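Side-chain contacts in putative rhamnosidase (Streptomyces avermitilis, PDB 3W5M), which cleaves terminal alpha-L-rhamnose from plant glycosides such as naringin, rutin and hesperidin and from gum arabic, and binds L-rhamnose through a calcium-dependent carbohydrate-binding module: residues Phe598-Glu603 / Lys611-Ile616; Phe647-Ala652 / Pro703-Gln708; Ala651-Glu656 / Met926-Ala931; Arg856-Leu861 / Gly920-Trp925. All blocks are in the same frame, centred on the assembly; numbering follows the deposited sequence.

Interaction 1 (Phe598-Glu603 / Lys611-Ile616); sequences FTFEFE and KLHSNI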
loop_
_atom_site.group_PDB
_atom_site.type_symbol
_atom_site.label_atom_id
_atom_site.label_comp_id
_atom_site.label_asym_id
_atom_site.label_seq_id
_atom_site.Cartn_x
_atom_site.Cartn_y
_atom_site.Cartn_z
ATOM N N PHE A 598 6.766 11.511 9.150
ATOM C CA PHE A 598 5.721 11.532 10.177
ATOM C C PHE A 598 5.551 12.965 10.656
ATOM O O PHE A 598 6.514 13.696 10.788
ATOM C CB PHE A 598 6.082 10.585 11.336
ATOM C CG PHE A 598 6.061 9.144 10.924
ATOM C CD1 PHE A 598 7.207 8.551 10.374
ATOM C CD2 PHE A 598 4.878 8.410 10.996
ATOM C CE1 PHE A 598 7.155 7.232 9.926
ATOM C CE2 PHE A 598 4.830 7.084 10.563
ATOM C CZ PHE A 598 5.976 6.500 10.027
ATOM N N THR A 599 4.311 13.382 10.879
ATOM C CA THR A 599 4.058 14.801 11.081
ATOM C C THR A 599 3.259 15.096 12.351
ATOM O O THR A 599 2.783 16.223 12.534
ATOM C CB THR A 599 3.297 15.403 9.875
ATOM O OG1 THR A 599 2.158 14.588 9.592
ATOM C CG2 THR A 599 4.222 15.471 8.621
ATOM N N PHE A 600 3.113 14.118 13.239
ATOM C CA PHE A 600 2.409 14.380 14.494
ATOM C C PHE A 600 3.019 13.659 15.674
ATOM O O PHE A 600 2.957 12.424 15.753
ATOM C CB PHE A 600 0.912 14.027 14.392
ATOM C CG PHE A 600 0.046 14.789 15.377
ATOM C CD1 PHE A 600 -0.134 14.334 16.682
ATOM C CD2 PHE A 600 -0.580 15.986 14.998
ATOM C CE1 PHE A 600 -0.920 15.049 17.580
ATOM C CE2 PHE A 600 -1.365 16.689 15.897
ATOM C CZ PHE A 600 -1.532 16.219 17.187
ATOM N N GLU A 601 3.596 14.432 16.592
ATOM C CA GLU A 601 4.114 13.882 17.854
ATOM C C GLU A 601 3.049 14.088 18.921
ATOM O O GLU A 601 2.553 15.197 19.075
ATOM C CB GLU A 601 5.375 14.613 18.283
ATOM C CG GLU A 601 6.425 14.775 17.205
ATOM C CD GLU A 601 7.648 13.942 17.481
ATOM O OE1 GLU A 601 7.807 13.520 18.649
ATOM O OE2 GLU A 601 8.449 13.711 16.540
ATOM N N PHE A 602 2.712 13.031 19.655
ATOM C CA PHE A 602 1.613 13.067 20.613
ATOM C C PHE A 602 2.036 12.276 21.836
ATOM O O PHE A 602 2.478 11.127 21.703
ATOM C CB PHE A 602 0.381 12.442 19.968
ATOM C CG PHE A 602 -0.830 12.344 20.866
ATOM C CD1 PHE A 602 -1.580 13.466 21.185
ATOM C CD2 PHE A 602 -1.249 11.107 21.340
ATOM C CE1 PHE A 602 -2.725 13.358 21.989
ATOM C CE2 PHE A 602 -2.379 10.984 22.139
ATOM C CZ PHE A 602 -3.124 12.115 22.459
ATOM N N GLU A 603 1.889 12.884 23.024
ATOM C CA GLU A 603 2.214 12.208 24.278
ATOM C C GLU A 603 1.329 12.729 25.398
ATOM O O GLU A 603 1.155 13.939 25.546
ATOM C CB GLU A 603 3.687 12.403 24.626
ATOM C CG GLU A 603 4.140 11.636 25.857
ATOM C CD GLU A 603 5.578 11.936 26.231
ATOM O OE1 GLU A 603 6.204 12.829 25.601
ATOM O OE2 GLU A 603 6.084 11.269 27.163
ATOM N N LYS A 611 0.037 4.278 23.610
ATOM C CA LYS A 611 0.027 3.027 22.828
ATOM C C LYS A 611 -0.967 3.068 21.674
ATOM O O LYS A 611 -0.661 2.633 20.548
ATOM C CB LYS A 611 -0.247 1.812 23.728
ATOM C CG LYS A 611 -0.082 0.473 23.019
ATOM C CD LYS A 611 1.293 0.372 22.376
ATOM C CE LYS A 611 1.607 -1.057 21.987
ATOM N NZ LYS A 611 2.984 -1.127 21.396
ATOM N N LEU A 612 -2.160 3.602 21.937
ATOM C CA LEU A 612 -3.140 3.752 20.907
ATOM C C LEU A 612 -2.606 4.589 19.706
ATOM O O LEU A 612 -2.733 4.173 18.526
ATOM C CB LEU A 612 -4.436 4.368 21.482
ATOM C CG LEU A 612 -5.567 4.541 20.484
ATOM C CD1 LEU A 612 -5.935 3.231 19.801
ATOM C CD2 LEU A 612 -6.784 5.140 21.203
ATOM N N HIS A 613 -2.001 5.731 20.018
ATOM C CA HIS A 613 -1.354 6.588 19.031
ATOM C C HIS A 613 -0.245 5.834 18.262
ATOM O O HIS A 613 -0.225 5.866 17.031
ATOM C CB HIS A 613 -0.780 7.814 19.699
ATOM C CG HIS A 613 0.119 8.611 18.820
ATOM N ND1 HIS A 613 -0.340 9.330 17.735
ATOM C CD2 HIS A 613 1.457 8.806 18.869
ATOM C CE1 HIS A 613 0.680 9.936 17.158
ATOM N NE2 HIS A 613 1.782 9.635 17.825
ATOM N N SER A 614 0.641 5.141 18.979
ATOM C CA SER A 614 1.660 4.309 18.320
ATOM C C SER A 614 1.012 3.317 17.335
ATOM O O SER A 614 1.444 3.207 16.175
ATOM C CB SER A 614 2.488 3.544 19.351
ATOM O OG SER A 614 3.546 2.851 18.686
ATOM N N ASN A 615 -0.043 2.638 17.771
ATOM C CA ASN A 615 -0.742 1.641 16.951
ATOM C C ASN A 615 -1.360 2.247 15.692
ATOM O O ASN A 615 -1.306 1.653 14.606
ATOM C CB ASN A 615 -1.789 0.881 17.767
ATOM C CG ASN A 615 -1.176 -0.011 18.847
ATOM O OD1 ASN A 615 0.043 -0.014 19.074
ATOM N ND2 ASN A 615 -2.023 -0.773 19.518
ATOM N N ILE A 616 -1.974 3.414 15.852
ATOM C CA ILE A 616 -2.478 4.189 14.714
ATOM C C ILE A 616 -1.387 4.452 13.649
ATOM O O ILE A 616 -1.630 4.222 12.471
ATOM C CB ILE A 616 -3.102 5.530 15.178
ATOM C CG1 ILE A 616 -4.382 5.237 15.970
ATOM C CG2 ILE A 616 -3.436 6.421 13.978
ATOM C CD1 ILE A 616 -4.860 6.407 16.808
HETATM O O HOH W 1 4.617 10.719 19.058
#
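The H613 imidazole lies with one face on the CB of F602: this methylene sits 3.7 Å from the ring centroid and only 6° off the normal, a nearly centred CH-pi contact. At the imidazole edge, near its plane, stands the backbone oxygen of F600, 3.7 Å from CE1. F602 CD2 meets H613 CB at 3.7 Å, and the two ring planes meet at 59°, an oblique pairing. F602 CB also lies in the plane of the F600 ring, at its edge, so one methylene serves both neighbouring rings. With CG anti to the backbone N (chi1 169°), the H613 side chain reaches from its helix across to the strand.

Both imidazole nitrogens have polar company. ND1 is hydrogen-bonded to the hydroxyl of Y927, while NE2 shares a water with the strand: the water accepts from F602 N at 3.1 Å and lies 3.3 Å from H613 NE2. A leucine here would probably keep some packing on F602 but leave the Y927 hydroxyl and the bridging water without their imidazole partners.

F600 and F602 both point from strand 600-604 toward helix 607-622; the strand is an outermost one of an antiparallel sheet, where it pairs with strand 955-962. Helix 607-622 packs against their side of the strand; M926 of helix 923-929 touches both F602 and L612, and T654 of helix 641-654 adjoins F600 and H613.

Interaction 2 (Phe647-Ala652 / Pro703-Gln708); sequences FAPTAA and PWALYQ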
loop_
_atom_site.group_PDB
_atom_site.type_symbol
_atom_site.label_atom_id
_atom_site.label_comp_id
_atom_site.label_asym_id
_atom_site.label_seq_id
_atom_site.Cartn_x
_atom_site.Cartn_y
_atom_site.Cartn_z
ATOM N N PHE A 647 -10.490 6.876 7.177
ATOM C CA PHE A 647 -9.208 7.130 7.831
ATOM C C PHE A 647 -8.456 8.389 7.374
ATOM O O PHE A 647 -7.557 8.852 8.091
ATOM C CB PHE A 647 -8.301 5.892 7.709
ATOM C CG PHE A 647 -7.027 5.980 8.509
ATOM C CD1 PHE A 647 -7.071 5.918 9.916
ATOM C CD2 PHE A 647 -5.784 6.093 7.884
ATOM C CE1 PHE A 647 -5.908 5.954 10.670
ATOM C CE2 PHE A 647 -4.615 6.162 8.649
ATOM C CZ PHE A 647 -4.673 6.082 10.039
ATOM N N ALA A 648 -8.826 8.952 6.221
ATOM C CA ALA A 648 -8.050 10.069 5.653
ATOM C C ALA A 648 -7.767 11.242 6.596
ATOM O O ALA A 648 -6.641 11.697 6.665
ATOM C CB ALA A 648 -8.617 10.543 4.322
ATOM N N PRO A 649 -8.780 11.742 7.339
ATOM C CA PRO A 649 -8.478 12.867 8.219
ATOM C C PRO A 649 -7.439 12.540 9.295
ATOM O O PRO A 649 -6.612 13.369 9.603
ATOM C CB PRO A 649 -9.841 13.192 8.834
ATOM C CG PRO A 649 -10.797 12.754 7.775
ATOM C CD PRO A 649 -10.221 11.445 7.322
ATOM N N THR A 650 -7.473 11.323 9.839
ATOM C CA THR A 650 -6.470 10.912 10.808
ATOM C C THR A 650 -5.084 10.800 10.116
ATOM O O THR A 650 -4.089 11.287 10.638
ATOM C CB THR A 650 -6.878 9.574 11.459
ATOM O OG1 THR A 650 -8.077 9.770 12.214
ATOM C CG2 THR A 650 -5.796 9.065 12.417
ATOM N N ALA A 651 -5.050 10.147 8.961
ATOM C CA ALA A 651 -3.823 9.951 8.165
ATOM C C ALA A 651 -3.124 11.267 7.886
ATOM O O ALA A 651 -1.896 11.341 7.941
ATOM C CB ALA A 651 -4.159 9.272 6.840
ATOM N N ALA A 652 -3.911 12.309 7.598
ATOM C CA ALA A 652 -3.351 13.638 7.308
ATOM C C ALA A 652 -2.807 14.397 8.525
ATOM O O ALA A 652 -2.146 15.436 8.355
ATOM C CB ALA A 652 -4.360 14.501 6.555
ATOM N N PRO A 703 -10.486 14.150 -1.167
ATOM C CA PRO A 703 -10.042 15.499 -1.544
ATOM C C PRO A 703 -10.378 16.531 -0.481
ATOM O O PRO A 703 -9.574 17.423 -0.179
ATOM C CB PRO A 703 -10.792 15.765 -2.851
ATOM C CG PRO A 703 -11.001 14.406 -3.428
ATOM C CD PRO A 703 -11.212 13.493 -2.267
ATOM N N TRP A 704 -11.570 16.424 0.126
ATOM C CA TRP A 704 -11.918 17.391 1.150
ATOM C C TRP A 704 -11.024 17.282 2.373
ATOM O O TRP A 704 -10.593 18.295 2.931
ATOM C CB TRP A 704 -13.400 17.262 1.567
ATOM C CG TRP A 704 -13.815 18.382 2.458
ATOM C CD1 TRP A 704 -14.109 18.312 3.790
ATOM C CD2 TRP A 704 -13.953 19.764 2.084
ATOM N NE1 TRP A 704 -14.442 19.567 4.273
ATOM C CE2 TRP A 704 -14.354 20.476 3.254
ATOM C CE3 TRP A 704 -13.783 20.471 0.876
ATOM C CZ2 TRP A 704 -14.576 21.863 3.255
ATOM C CZ3 TRP A 704 -14.013 21.863 0.873
ATOM C CH2 TRP A 704 -14.410 22.536 2.061
ATOM N N ALA A 705 -10.739 16.053 2.791
ATOM C CA ALA A 705 -9.831 15.852 3.909
ATOM C C ALA A 705 -8.433 16.451 3.620
ATOM O O ALA A 705 -7.851 17.091 4.494
ATOM C CB ALA A 705 -9.764 14.360 4.283
ATOM N N LEU A 706 -7.921 16.286 2.399
ATOM C CA LEU A 706 -6.610 16.876 2.032
ATOM C C LEU A 706 -6.711 18.394 2.017
ATOM O O LEU A 706 -5.841 19.086 2.492
ATOM C CB LEU A 706 -6.104 16.380 0.684
ATOM C CG LEU A 706 -5.801 14.884 0.485
ATOM C CD1 LEU A 706 -5.398 14.521 -0.939
ATOM C CD2 LEU A 706 -4.706 14.402 1.457
ATOM N N TYR A 707 -7.823 18.908 1.532
ATOM C CA TYR A 707 -8.002 20.348 1.556
ATOM C C TYR A 707 -8.012 20.928 2.988
ATOM O O TYR A 707 -7.330 21.929 3.270
ATOM C CB TYR A 707 -9.241 20.749 0.762
ATOM C CG TYR A 707 -9.431 22.231 0.784
ATOM C CD1 TYR A 707 -8.539 23.061 0.081
ATOM C CD2 TYR A 707 -10.460 22.822 1.513
ATOM C CE1 TYR A 707 -8.689 24.438 0.090
ATOM C CE2 TYR A 707 -10.621 24.204 1.518
ATOM C CZ TYR A 707 -9.723 24.994 0.806
ATOM O OH TYR A 707 -9.832 26.374 0.790
ATOM N N GLN A 708 -8.768 20.312 3.891
ATOM C CA GLN A 708 -8.766 20.700 5.294
ATOM C C GLN A 708 -7.365 20.657 5.946
ATOM O O GLN A 708 -6.965 21.593 6.661
ATOM C CB GLN A 708 -9.752 19.833 6.081
ATOM C CG GLN A 708 -11.183 20.190 5.734
ATOM C CD GLN A 708 -11.503 21.614 6.166
ATOM O OE1 GLN A 708 -11.317 21.972 7.334
ATOM N NE2 GLN A 708 -11.939 22.438 5.225
#
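A705 packs its methyl against A648 and P649 where two helices of the catalytic (alpha/alpha)6-barrel, 641-654 and 698-710, approach closely. Apolar contact carries the whole junction. Small residues permit it: the CA atoms of P649 and A705 are just 5.4 Å apart, and A705 supplies the largest share of the buried surface. A652 lies on the same face of its helix, one turn beyond A648, and L706 loses a little surface to the other helix.

Backbone hydrogen bonding shapes each partner from within. P649 has no N-H to give, and the helix is kinked there; regular bonding resumes with A651 N to F647 O at 3.0 Å. On the other helix Y707 N bonds to P703 O at 2.9 Å.

The larger side chains find partners elsewhere. F647 stacks on Y917, W704 touches L770, R773, M774 and E777 of helix 756-777, and the Y707 hydroxyl is hydrogen-bonded to E777. The rhamnose-binding residue D643 precedes A648 on the same helix, its side chain about 10 Å from that of A648. At the centre of the contact, A705 CB touches A648 CB and P649 CG, each at 4.0 Å.

Interaction 3 (Ala651-Glu656 / Met926-Ala931); sequences AAYTME and MYANIA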
loop_
_atom_site.group_PDB
_atom_site.type_symbol
_atom_site.label_atom_id
_atom_site.label_comp_id
_atom_site.label_asym_id
_atom_site.label_seq_id
_atom_site.Cartn_x
_atom_site.Cartn_y
_atom_site.Cartn_z
ATOM N N ALA A 651 -5.050 10.147 8.961
ATOM C CA ALA A 651 -3.823 9.951 8.165
ATOM C C ALA A 651 -3.124 11.267 7.886
ATOM O O ALA A 651 -1.896 11.341 7.941
ATOM C CB ALA A 651 -4.159 9.272 6.840
ATOM N N ALA A 652 -3.911 12.309 7.598
ATOM C CA ALA A 652 -3.351 13.638 7.308
ATOM C C ALA A 652 -2.807 14.397 8.525
ATOM O O ALA A 652 -2.146 15.436 8.355
ATOM C CB ALA A 652 -4.360 14.501 6.555
ATOM N N TYR A 653 -3.089 13.919 9.747
ATOM C CA TYR A 653 -2.362 14.406 10.911
ATOM C C TYR A 653 -1.003 13.705 11.019
ATOM O O TYR A 653 0.038 14.350 11.224
ATOM C CB TYR A 653 -3.148 14.124 12.197
ATOM C CG TYR A 653 -4.215 15.130 12.620
ATOM C CD1 TYR A 653 -3.876 16.295 13.326
ATOM C CD2 TYR A 653 -5.551 14.875 12.403
ATOM C CE1 TYR A 653 -4.861 17.200 13.757
ATOM C CE2 TYR A 653 -6.542 15.771 12.835
ATOM C CZ TYR A 653 -6.186 16.924 13.516
ATOM O OH TYR A 653 -7.184 17.805 13.957
ATOM N N THR A 654 -1.007 12.384 10.892
ATOM C CA THR A 654 0.145 11.617 11.361
ATOM C C THR A 654 1.297 11.461 10.366
ATOM O O THR A 654 2.426 11.320 10.796
ATOM C CB THR A 654 -0.273 10.270 11.921
ATOM O OG1 THR A 654 -1.335 9.784 11.113
ATOM C CG2 THR A 654 -0.800 10.443 13.367
ATOM N N MET A 655 1.020 11.497 9.061
ATOM C CA MET A 655 2.097 11.544 8.052
ATOM C C MET A 655 1.730 12.579 7.006
ATOM O O MET A 655 0.544 12.899 6.825
ATOM C CB MET A 655 2.238 10.210 7.332
ATOM C CG MET A 655 2.635 9.058 8.220
ATOM S SD MET A 655 2.719 7.477 7.352
ATOM C CE MET A 655 4.230 7.620 6.374
ATOM N N GLU A 656 2.741 13.124 6.345
ATOM C CA GLU A 656 2.490 13.935 5.162
ATOM C C GLU A 656 1.849 13.008 4.123
ATOM O O GLU A 656 2.495 12.135 3.559
ATOM C CB GLU A 656 3.766 14.595 4.640
ATOM C CG GLU A 656 3.506 15.485 3.411
ATOM C CD GLU A 656 3.706 14.761 2.082
ATOM O OE1 GLU A 656 4.847 14.329 1.803
ATOM O OE2 GLU A 656 2.729 14.621 1.283
ATOM N N MET A 926 -8.445 12.440 19.130
ATOM C CA MET A 926 -7.416 12.700 20.088
ATOM C C MET A 926 -6.593 13.938 19.722
ATOM O O MET A 926 -6.234 14.725 20.601
ATOM C CB MET A 926 -6.488 11.481 20.223
ATOM C CG MET A 926 -7.156 10.225 20.742
ATOM S SD MET A 926 -5.982 9.135 21.593
ATOM C CE MET A 926 -4.929 8.728 20.195
ATOM N N TYR A 927 -6.268 14.102 18.439
ATOM C CA TYR A 927 -5.338 15.146 18.048
ATOM C C TYR A 927 -6.047 16.488 18.163
ATOM O O TYR A 927 -5.454 17.445 18.645
ATOM C CB TYR A 927 -4.754 14.896 16.629
ATOM C CG TYR A 927 -4.172 13.502 16.477
ATOM C CD1 TYR A 927 -3.546 12.857 17.557
ATOM C CD2 TYR A 927 -4.275 12.811 15.278
ATOM C CE1 TYR A 927 -3.030 11.569 17.428
ATOM C CE2 TYR A 927 -3.777 11.513 15.152
ATOM C CZ TYR A 927 -3.137 10.911 16.225
ATOM O OH TYR A 927 -2.637 9.623 16.076
ATOM N N ALA A 928 -7.333 16.502 17.803
ATOM C CA ALA A 928 -8.154 17.722 17.840
ATOM C C ALA A 928 -8.552 18.136 19.260
ATOM O O ALA A 928 -8.619 19.324 19.553
ATOM C CB ALA A 928 -9.380 17.575 16.949
ATOM N N ASN A 929 -8.743 17.160 20.150
ATOM C CA ASN A 929 -9.352 17.418 21.478
ATOM C C ASN A 929 -8.462 17.211 22.688
ATOM O O ASN A 929 -8.584 17.935 23.687
ATOM C CB ASN A 929 -10.614 16.599 21.621
ATOM C CG ASN A 929 -11.622 16.903 20.541
ATOM O OD1 ASN A 929 -11.852 16.094 19.647
ATOM N ND2 ASN A 929 -12.226 18.079 20.605
ATOM N N ILE A 930 -7.541 16.252 22.620
ATOM C CA ILE A 930 -6.617 16.076 23.722
ATOM C C ILE A 930 -5.415 16.956 23.460
ATOM O O ILE A 930 -5.005 17.736 24.321
ATOM C CB ILE A 930 -6.217 14.584 23.952
ATOM C CG1 ILE A 930 -7.474 13.741 24.177
ATOM C CG2 ILE A 930 -5.196 14.484 25.097
ATOM C CD1 ILE A 930 -7.269 12.231 24.214
ATOM N N ALA A 931 -4.845 16.848 22.255
ATOM C CA ALA A 931 -3.756 17.743 21.875
ATOM C C ALA A 931 -4.299 19.166 21.592
ATOM O O ALA A 931 -3.610 20.148 21.799
ATOM C CB ALA A 931 -3.001 17.177 20.676
#
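Y653 presents a ring face to Y927 in an edge-to-face pair, the Y927 edge directed at the Y653 face, with centroids 5.3 Å apart and planes at 60°. The closest carbons are Y653 CG and Y927 CD2, at 3.5 Å. Y927 CB adds a CH-pi contact over the same ring, 3.8 Å from its centroid. Both tyrosines hold CG anti to the carbonyl carbon (chi1 -85° for Y653), and the side chains slide past each other in opposite directions. The Y653 hydroxyl therefore ends beside A928, 3.7 Å from its CB, and is hydrogen-bonded to the backbone oxygen of I933. A leucine in place of Y653 would probably deprive the Y927 edge of its aromatic face and leave I933 O without the hydroxyl that satisfies it.

T654, next along, crosses Y927 at about a right angle. Its methyl CG2 comes within 3.4 Å of Y927 OH and 3.6 Å of Y927 CE2, packing on the outer end of the ring, whose hydroxyl has H613 as its polar partner. The branches of T654 divide the work: OG1 turns to Q620 NE2 and to T650 O.

At M655 the chain leaves helical geometry, and E656, which forms a salt bridge with R659, caps a backbone N of the following turn. The tyrosine pair thus joins the end of helix 641-654 to helix 923-929, bringing together early and late helices of the domain, consistent with ring closure in an (alpha/alpha)6-barrel.

Interaction 4 (Arg856-Leu861 / Gly920-Trp925); sequences RLLPVL and GSVGEW
W925 and L858 bury nearly equal areas and form the centre of this contact, with P859 beside them. L858 CB lies over one face of the indole, 3.5 Å from the centroid of the five-membered ring and 16° off its normal, a CH-pi contact. Farther out, L858 CD1 reaches W925 CE3 on the six-membered ring at 3.8 Å, so the leucine spans both rings. The same CD1 touches V922 CG2, also at 3.8 Å, the two side chains lying side by side and pointing the same way. A chi1 of -176°, which sets W925 CG opposite the backbone N, carries the indole to the other helix.

P859 approaches from the pyrrole side: its CD is 3.8 Å from W925 CD1. A proline nitrogen has no hydrogen to donate, and helix 854-863 is kinked here. The indole NE1, for its part, is hydrogen-bonded to T862 OG1 one turn later, which probably helps hold the rotation of the indole.

A870, Y871 and L874 of helix 867-875 also touch the indole, Y871 edge-to-face. L857 and V860, on other sides of helix 854-863, pack against helices 812-820 and 829-842.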
loop_
_atom_site.group_PDB
_atom_site.type_symbol
_atom_site.label_atom_id
_atom_site.label_comp_id
_atom_site.label_asym_id
_atom_site.label_seq_id
_atom_site.Cartn_x
_atom_site.Cartn_y
_atom_site.Cartn_z
ATOM N N ARG A 856 -16.754 9.015 13.258
ATOM C CA ARG A 856 -17.571 10.191 13.596
ATOM C C ARG A 856 -18.134 10.160 15.024
ATOM O O ARG A 856 -18.730 11.134 15.485
ATOM C CB ARG A 856 -18.704 10.356 12.551
ATOM C CG ARG A 856 -18.213 10.492 11.104
ATOM C CD ARG A 856 -19.322 10.452 10.055
ATOM N NE ARG A 856 -18.797 10.669 8.695
ATOM C CZ ARG A 856 -18.664 11.859 8.102
ATOM N NH1 ARG A 856 -19.034 12.976 8.721
ATOM N NH2 ARG A 856 -18.155 11.937 6.875
ATOM N N LEU A 857 -17.931 9.055 15.739
ATOM C CA LEU A 857 -18.592 8.866 17.051
ATOM C C LEU A 857 -18.090 9.814 18.151
ATOM O O LEU A 857 -18.872 10.542 18.775
ATOM C CB LEU A 857 -18.476 7.385 17.501
ATOM C CG LEU A 857 -18.910 6.949 18.920
ATOM C CD1 LEU A 857 -20.422 7.013 19.069
ATOM C CD2 LEU A 857 -18.411 5.539 19.216
ATOM N N LEU A 858 -16.789 9.815 18.413
ATOM C CA LEU A 858 -16.276 10.670 19.467
ATOM C C LEU A 858 -16.450 12.154 19.101
ATOM O O LEU A 858 -16.815 12.965 19.976
ATOM C CB LEU A 858 -14.833 10.321 19.893
ATOM C CG LEU A 858 -14.509 8.951 20.534
ATOM C CD1 LEU A 858 -13.183 8.982 21.273
ATOM C CD2 LEU A 858 -15.608 8.475 21.487
ATOM N N PRO A 859 -16.209 12.529 17.818
ATOM C CA PRO A 859 -16.496 13.932 17.417
ATOM C C PRO A 859 -17.972 14.384 17.638
ATOM O O PRO A 859 -18.206 15.470 18.187
ATOM C CB PRO A 859 -16.138 13.942 15.924
ATOM C CG PRO A 859 -15.052 12.922 15.824
ATOM C CD PRO A 859 -15.524 11.797 16.732
ATOM N N VAL A 860 -18.934 13.563 17.233
ATOM C CA VAL A 860 -20.365 13.853 17.465
ATOM C C VAL A 860 -20.678 13.988 18.960
ATOM O O VAL A 860 -21.372 14.931 19.378
ATOM C CB VAL A 860 -21.256 12.811 16.787
ATOM C CG1 VAL A 860 -22.647 12.774 17.392
ATOM C CG2 VAL A 860 -21.331 13.080 15.294
ATOM N N LEU A 861 -20.149 13.068 19.763
ATOM C CA LEU A 861 -20.298 13.135 21.218
ATOM C C LEU A 861 -19.776 14.471 21.774
ATOM O O LEU A 861 -20.427 15.086 22.603
ATOM C CB LEU A 861 -19.633 11.933 21.916
ATOM C CG LEU A 861 -20.332 10.576 21.815
ATOM C CD1 LEU A 861 -19.426 9.494 22.390
ATOM C CD2 LEU A 861 -21.665 10.587 22.562
ATOM N N GLY A 920 -8.444 3.003 13.588
ATOM C CA GLY A 920 -7.495 4.055 13.967
ATOM C C GLY A 920 -8.005 5.469 13.687
ATOM O O GLY A 920 -7.333 6.446 14.024
ATOM N N SER A 921 -9.197 5.574 13.100
ATOM C CA SER A 921 -9.848 6.885 12.847
ATOM C C SER A 921 -10.199 7.672 14.108
ATOM O O SER A 921 -10.524 8.862 14.032
ATOM C CB SER A 921 -11.070 6.743 11.937
ATOM O OG SER A 921 -12.055 5.846 12.457
ATOM N N VAL A 922 -10.106 7.017 15.265
ATOM C CA VAL A 922 -10.204 7.677 16.571
ATOM C C VAL A 922 -9.072 8.687 16.787
ATOM O O VAL A 922 -9.198 9.648 17.573
ATOM C CB VAL A 922 -10.218 6.620 17.718
ATOM C CG1 VAL A 922 -8.871 5.913 17.840
ATOM C CG2 VAL A 922 -10.579 7.260 19.046
ATOM N N GLY A 923 -7.970 8.492 16.057
ATOM C CA GLY A 923 -6.802 9.352 16.144
ATOM C C GLY A 923 -7.160 10.818 16.013
ATOM O O GLY A 923 -6.703 11.623 16.795
ATOM N N GLU A 924 -7.962 11.162 15.014
ATOM C CA GLU A 924 -8.248 12.576 14.747
ATOM C C GLU A 924 -8.960 13.235 15.919
ATOM O O GLU A 924 -8.746 14.403 16.161
ATOM C CB GLU A 924 -9.071 12.772 13.478
ATOM C CG GLU A 924 -10.475 12.200 13.517
ATOM C CD GLU A 924 -11.300 12.588 12.309
ATOM O OE1 GLU A 924 -11.501 13.812 12.103
ATOM O OE2 GLU A 924 -11.754 11.679 11.567
ATOM N N TRP A 925 -9.792 12.478 16.637
ATOM C CA TRP A 925 -10.441 13.013 17.840
ATOM C C TRP A 925 -9.419 13.327 18.934
ATOM O O TRP A 925 -9.475 14.373 19.574
ATOM C CB TRP A 925 -11.550 12.086 18.348
ATOM C CG TRP A 925 -12.282 12.687 19.540
ATOM C CD1 TRP A 925 -13.439 13.446 19.505
ATOM C CD2 TRP A 925 -11.891 12.607 20.927
ATOM N NE1 TRP A 925 -13.788 13.827 20.799
ATOM C CE2 TRP A 925 -12.856 13.332 21.680
ATOM C CE3 TRP A 925 -10.829 11.981 21.611
ATOM C CZ2 TRP A 925 -12.786 13.451 23.077
ATOM C CZ3 TRP A 925 -10.759 12.101 23.002
ATOM C CH2 TRP A 925 -11.735 12.830 23.718
#

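Overall arrangement
All four contacts lie within the glycosidase domain, their centres 8 to 16 Å apart. Interactions 1 and 3 are the closest pair, joined by hydrogen bonds from T599 to Y653 and T654; 1 and 2 are the farthest apart. Interactions 2 and 3 share helix 641-654, and 3 and 4 share helix 923-929. Along the chain interaction 1 is local, interaction 2 spans about 50 residues, and interaction 3 some 270, with both segments of interaction 4 between its own. I616 packs on T650, F647 and G923, and T650 OG1 makes a weak hydrogen bond to E924 N. Together they join helix 641-654 to helices 698-710 and 923-929, helix 854-863 to 923-929, and helix 607-622 to strand 600-604.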